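Local coordinates for protein formylmethanofuran--tetrahydromethanopterin formyltransferase (Methanosarcina barkeri, PDB 1M5S) that catalyses the reversible transfer of a formyl group from formylmethanofuran to tetrahydromethanopterin, a step of methanogenesis from carbon dioxide, at residues 132-136 and 137-141; 226-229 and 230-234; 236-239 and 240-243. All blocks are in the same frame, centred on the assembly; numbering follows the deposited sequence.

Interaction 1: 132-136 and 137-141; sequences TQIAG and RKVYK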
# COMPACT_ATOMS: atom_id res chain seq x y z
N THR A 132 23.79 6.54 -25.05
CA THR A 132 24.15 7.65 -24.18
C THR A 132 24.97 7.13 -23.00
O THR A 132 25.32 5.95 -22.94
CB THR A 132 22.87 8.40 -23.67
OG1 THR A 132 23.24 9.51 -22.86
CG2 THR A 132 21.96 7.47 -22.87
N GLN A 133 25.33 8.05 -22.10
CA GLN A 133 26.13 7.72 -20.93
C GLN A 133 25.52 8.32 -19.67
O GLN A 133 25.48 9.55 -19.51
CB GLN A 133 27.55 8.25 -21.12
CG GLN A 133 28.46 8.03 -19.94
CD GLN A 133 29.83 7.58 -20.37
OE1 GLN A 133 29.98 6.64 -21.16
NE2 GLN A 133 30.86 8.26 -19.86
N ILE A 134 25.07 7.46 -18.76
CA ILE A 134 24.57 7.89 -17.46
C ILE A 134 25.51 7.49 -16.32
O ILE A 134 25.76 6.30 -16.07
CB ILE A 134 23.12 7.35 -17.21
CG1 ILE A 134 22.14 8.05 -18.15
CG2 ILE A 134 22.68 7.62 -15.78
CD1 ILE A 134 21.44 7.12 -19.09
N ALA A 135 26.08 8.49 -15.65
CA ALA A 135 27.01 8.28 -14.55
C ALA A 135 28.10 7.29 -14.95
O ALA A 135 28.26 6.24 -14.32
CB ALA A 135 26.25 7.79 -13.32
N GLY A 136 28.76 7.56 -16.07
CA GLY A 136 29.86 6.72 -16.53
C GLY A 136 29.42 5.41 -17.16
O GLY A 136 30.20 4.74 -17.83
N ARG A 137 28.15 5.06 -16.95
CA ARG A 137 27.58 3.79 -17.46
C ARG A 137 27.09 3.95 -18.90
O ARG A 137 26.52 4.98 -19.27
CB ARG A 137 26.39 3.38 -16.60
CG ARG A 137 26.78 2.95 -15.18
CD ARG A 137 25.60 2.36 -14.40
NE ARG A 137 25.86 2.26 -12.95
CZ ARG A 137 25.58 1.18 -12.22
NH1 ARG A 137 25.03 0.09 -12.78
NH2 ARG A 137 25.81 1.08 -10.90
N LYS A 138 27.37 2.93 -19.70
CA LYS A 138 26.95 2.87 -21.10
C LYS A 138 25.49 2.41 -21.20
O LYS A 138 25.16 1.26 -20.89
CB LYS A 138 27.85 1.91 -21.88
CG LYS A 138 27.51 1.80 -23.36
CD LYS A 138 28.56 1.00 -24.11
CE LYS A 138 28.10 0.67 -25.52
NZ LYS A 138 29.13 -0.13 -26.25
N VAL A 139 24.65 3.29 -21.75
CA VAL A 139 23.21 3.10 -21.77
C VAL A 139 22.62 3.25 -23.17
O VAL A 139 23.01 4.13 -23.94
CB VAL A 139 22.51 4.11 -20.81
CG1 VAL A 139 21.00 3.95 -20.89
CG2 VAL A 139 23.01 3.90 -19.39
N TYR A 140 21.62 2.44 -23.47
CA TYR A 140 20.91 2.49 -24.76
C TYR A 140 19.56 3.15 -24.57
O TYR A 140 18.84 2.87 -23.59
CB TYR A 140 20.71 1.08 -25.31
CG TYR A 140 22.01 0.47 -25.81
CD1 TYR A 140 22.53 0.88 -27.04
CD2 TYR A 140 22.67 -0.48 -25.03
CE1 TYR A 140 23.74 0.34 -27.49
CE2 TYR A 140 23.88 -1.01 -25.47
CZ TYR A 140 24.42 -0.60 -26.70
OH TYR A 140 25.61 -1.11 -27.12
N LYS A 141 19.26 4.11 -25.44
CA LYS A 141 17.96 4.78 -25.49
C LYS A 141 17.07 4.07 -26.49
O LYS A 141 17.41 3.97 -27.67
CB LYS A 141 18.14 6.24 -25.91
CG LYS A 141 18.13 7.24 -24.78
CD LYS A 141 17.80 8.63 -25.31
CE LYS A 141 18.85 9.64 -24.88
NZ LYS A 141 18.65 10.94 -25.57
O HOH W 1 27.14 4.41 -11.95
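Thr132 pairs with Val139 through two backbone hydrogen bonds, Thr132 N to Val139 O at 2.8 Å and nearly straight (172°), and Val139 N to Thr132 O at 3.0 Å. The two side chains lie alongside each other, pointing the same way, with the Thr132 methyl CG2 turned to the valine. At Gln133 the pairing with Lys138 is of the non-hydrogen-bonded kind, and both side chains stand on the opposite face of the strands. Here the backbone adds a CA-H...O contact, with Gln133 CA 3.2 Å from Arg137 O, and Gln133 CG lies close to the same oxygen. Ile134 returns to the face of Thr132 and Val139. Its CG1 lies opposite the carbonyl carbon (chi1 -70°), which carries CD1 across the strands to sit 3.6 Å from Val139 CG2, in a slanting contact that also touches CB and CG1 of the valine. With a serine at Val139, Ile134 CD1 would probably lose most of its apolar partner, and a gap would open between the isoleucine and Thr132 CG2.

Ile134 and Arg137 close a tight beta hairpin whose type I' turn has Ala135 and Gly136 at its corners, both with positive phi. Ile134 O accepts from Arg137 N at 2.8 Å, while Ile134 N donates to Arg137 O at 2.9 Å. The strand 137-144 is paired on its other edge with strand 147-170. From Ala135, the carbonyl oxygen reaches the extended Arg137 chain through a water, which donates to Ala135 O and accepts from Arg137 NE at 2.7 Å, in the plane of the guanidinium and at its edge. Elsewhere on the guanidinium, NH1 forms a salt bridge with Glu152 OE1 and a hydrogen bond to Asn106 O.

Interaction 2: 226-229 and 230-234; sequences PSIK and DKIEN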
# COMPACT_ATOMS: atom_id res chain seq x y z
N PRO A 226 0.67 -29.63 10.41
CA PRO A 226 -0.00 -29.60 11.71
C PRO A 226 -1.41 -30.19 11.70
O PRO A 226 -1.82 -30.84 12.67
CB PRO A 226 -0.01 -28.11 12.08
CG PRO A 226 1.14 -27.55 11.33
CD PRO A 226 1.11 -28.28 10.02
N SER A 227 -2.13 -30.00 10.60
CA SER A 227 -3.52 -30.47 10.50
C SER A 227 -3.65 -32.00 10.50
O SER A 227 -4.76 -32.53 10.60
CB SER A 227 -4.18 -29.88 9.24
OG SER A 227 -3.66 -30.47 8.06
N ILE A 228 -2.52 -32.71 10.38
CA ILE A 228 -2.52 -34.17 10.38
C ILE A 228 -1.45 -34.75 11.32
O ILE A 228 -1.10 -35.93 11.21
CB ILE A 228 -2.26 -34.74 8.96
CG1 ILE A 228 -0.91 -34.24 8.43
CG2 ILE A 228 -3.39 -34.37 8.02
CD1 ILE A 228 -0.41 -34.98 7.21
N LYS A 229 -0.94 -33.93 12.24
CA LYS A 229 0.13 -34.36 13.14
C LYS A 229 -0.28 -35.53 14.03
O LYS A 229 0.57 -36.30 14.49
CB LYS A 229 0.59 -33.19 14.02
CG LYS A 229 -0.41 -32.77 15.09
CD LYS A 229 0.07 -31.55 15.85
CE LYS A 229 -1.04 -30.97 16.70
NZ LYS A 229 -0.68 -29.64 17.27
N ASP A 230 -1.59 -35.71 14.23
CA ASP A 230 -2.11 -36.80 15.05
C ASP A 230 -2.12 -38.15 14.35
O ASP A 230 -2.03 -39.19 15.00
CB ASP A 230 -3.53 -36.46 15.55
CG ASP A 230 -3.52 -35.46 16.69
OD1 ASP A 230 -2.47 -35.30 17.36
OD2 ASP A 230 -4.58 -34.83 16.93
N LYS A 231 -2.24 -38.15 13.02
CA LYS A 231 -2.14 -39.37 12.24
C LYS A 231 -0.76 -39.59 11.61
O LYS A 231 -0.60 -40.47 10.77
CB LYS A 231 -3.22 -39.40 11.15
CG LYS A 231 -3.63 -38.05 10.62
CD LYS A 231 -5.14 -38.01 10.40
CE LYS A 231 -5.90 -38.14 11.72
NZ LYS A 231 -7.38 -38.21 11.52
N ILE A 232 0.23 -38.81 12.03
CA ILE A 232 1.60 -38.99 11.57
C ILE A 232 2.51 -39.18 12.79
O ILE A 232 2.75 -38.24 13.55
CB ILE A 232 2.07 -37.78 10.70
CG1 ILE A 232 1.72 -38.02 9.23
CG2 ILE A 232 3.58 -37.58 10.80
CD1 ILE A 232 0.26 -38.01 8.92
N GLU A 233 2.94 -40.42 13.04
CA GLU A 233 3.60 -40.74 14.29
C GLU A 233 5.06 -40.30 14.36
O GLU A 233 5.65 -40.29 15.44
CB GLU A 233 3.48 -42.23 14.64
CG GLU A 233 3.24 -42.46 16.14
CD GLU A 233 3.90 -43.72 16.66
OE1 GLU A 233 5.09 -43.65 17.05
OE2 GLU A 233 3.23 -44.77 16.68
N ASN A 234 5.59 -39.81 13.24
CA ASN A 234 6.96 -39.28 13.26
C ASN A 234 6.90 -37.78 12.98
O ASN A 234 7.81 -37.21 12.37
CB ASN A 234 7.83 -40.00 12.23
CG ASN A 234 7.32 -39.84 10.80
OD1 ASN A 234 8.10 -39.53 9.90
ND2 ASN A 234 6.04 -40.03 10.53
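The carboxylate of Asp230 meets Lys229 through one oxygen, OD1 lying 4.0 Å from Lys229 CG while the two side chains run side by side in the same direction. This is a contact with the aliphatic part of the lysine, since Lys229 NZ is 5.9 Å from Asp230 OD1, too far for the opposite charges to touch. Beyond CG the lysine chain is extended, and it delivers NZ to the backbone carbonyls of Pro238, Ala239 and Val241. Three hydrogen bonds thus grip the ammonium group, and the carbonyl dipoles are likely to stabilise its positive charge.

The carbonyl group of Ile228 is the second flat element of the contact. Its oxygen accepts a weak, bent hydrogen bond from Lys231 N (3.1 Å, 134°), and carbon atoms crowd it as well: Lys231 CG and Ile232 CD1 each lie 3.4 Å from Ile228 O. Lys229 N bonds to Pro226 O with the same i to i+3 spacing, and the chain curls through 226-231.

The Ile228 and Ile232 side chains meet at a slant, their CD1 atoms 3.5 Å apart. Ile228 sets CG1 between its backbone N and carbonyl carbon (chi1 59°), and from there CD1 reaches its counterpart. Both isoleucines are buried, and both also pack on Glu222 and on Met128 of the second subunit.

The whole segment 226-234 belongs to the long loop between strands 193-194 and 243-251, and it forms part of a subunit interface. Ser227 OG is hydrogen-bonded to Asp148 OD1 of the second subunit, and Pro226 packs on Met145 of that subunit. On the intramolecular side, Lys229 rests against Thr235 and Ile237, in the part of the loop that leads towards strand 243-251.

Interaction 3: 236-239 and 240-243; sequences EIPA and DVNA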
# COMPACT_ATOMS: atom_id res chain seq x y z
N GLU A 236 6.96 -33.80 13.41
CA GLU A 236 7.86 -32.82 14.00
C GLU A 236 7.09 -31.68 14.67
O GLU A 236 7.70 -30.74 15.17
CB GLU A 236 8.77 -32.24 12.93
CG GLU A 236 9.85 -33.19 12.45
CD GLU A 236 11.03 -33.23 13.39
OE1 GLU A 236 11.64 -32.16 13.64
OE2 GLU A 236 11.32 -34.31 13.93
N ILE A 237 5.76 -31.78 14.65
CA ILE A 237 4.86 -30.73 15.12
C ILE A 237 4.40 -31.04 16.55
O ILE A 237 3.70 -32.03 16.77
CB ILE A 237 3.60 -30.61 14.20
CG1 ILE A 237 4.02 -30.37 12.75
CG2 ILE A 237 2.70 -29.47 14.66
CD1 ILE A 237 5.03 -29.26 12.57
N PRO A 238 4.79 -30.20 17.53
CA PRO A 238 4.32 -30.30 18.92
C PRO A 238 2.82 -30.11 19.02
O PRO A 238 2.20 -29.57 18.10
CB PRO A 238 5.07 -29.18 19.63
CG PRO A 238 6.26 -28.93 18.80
CD PRO A 238 5.80 -29.14 17.39
N ALA A 239 2.25 -30.52 20.14
CA ALA A 239 0.81 -30.42 20.34
C ALA A 239 0.36 -28.96 20.39
O ALA A 239 -0.76 -28.63 19.97
CB ALA A 239 0.39 -31.15 21.61
N ASP A 240 1.23 -28.08 20.87
CA ASP A 240 0.89 -26.67 21.03
C ASP A 240 1.22 -25.80 19.81
O ASP A 240 1.02 -24.59 19.85
CB ASP A 240 1.54 -26.09 22.30
CG ASP A 240 3.06 -26.07 22.23
OD1 ASP A 240 3.66 -26.81 21.43
OD2 ASP A 240 3.67 -25.33 23.03
N VAL A 241 1.65 -26.44 18.73
CA VAL A 241 1.87 -25.76 17.45
C VAL A 241 0.76 -26.11 16.45
O VAL A 241 0.46 -27.28 16.24
CB VAL A 241 3.22 -26.15 16.83
CG1 VAL A 241 3.30 -25.69 15.38
CG2 VAL A 241 4.35 -25.54 17.64
N ASN A 242 0.18 -25.09 15.82
CA ASN A 242 -0.87 -25.31 14.82
C ASN A 242 -0.51 -24.87 13.41
O ASN A 242 -1.28 -25.11 12.48
CB ASN A 242 -2.16 -24.63 15.25
CG ASN A 242 -2.91 -25.42 16.28
OD1 ASN A 242 -3.70 -26.29 15.95
ND2 ASN A 242 -2.60 -25.17 17.55
N ALA A 243 0.67 -24.28 13.24
CA ALA A 243 1.08 -23.81 11.92
C ALA A 243 2.59 -23.60 11.84
O ALA A 243 3.23 -23.20 12.81
CB ALA A 243 0.35 -22.51 11.58
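Val241 N donates to Pro238 O at 3.2 Å, closing a type I beta turn with Ala239 and Asp240 at its corners. The N-H points well at the oxygen (159°), but the donor stands far above the plane of the Pro238 carbonyl group.

Apolar packing accompanies the turn. Pro238 and Val241 lie alongside each other, with the ring carbon Pro238 CD 3.9 Å from Val241 CG2. Ile237 meets the same valine roughly at right angles: its CG2 is 3.9 Å from Val241 CG1 and also abuts Val241 O. The valine is thus approached through both of its methyls, CG1 by the isoleucine and CG2 by the proline.

A polar group touches the proline from the corner of the turn. Asp240 has CG between its backbone N and carbonyl carbon (chi1 64°), which brings OD1 back to within 3.3 Å of Pro238 CB.

Among the neighbouring elements, Ile237 and Val241 both pack on Phe169 of strand 147-170, while Asp240 and Val241 touch Lys275 of strand 274-278. Asn242 and Ala243 form a classic beta bulge opposite Gly170, where strand 243-251 begins.

The three contacts follow one another along the chain. Interaction 1, a hairpin in the N-terminal half of the chain, lies across the chain's centre from the other two, its centre about 58 Å from that of interaction 2 and 55 Å from that of interaction 3. Strand 147-170 pairs with the hairpin and also with strand 243-251, where interaction 3 ends. Interactions 2 and 3, centres 9 Å apart, share one loop and are tied together by Lys229 NZ, 2.8 Å from Val241 O. In the homotetramer this loop meets Pro143, Met145 and Asp148 of the second subunit, from the end of that subunit's strand 137-144 to the start of its strand 147-170.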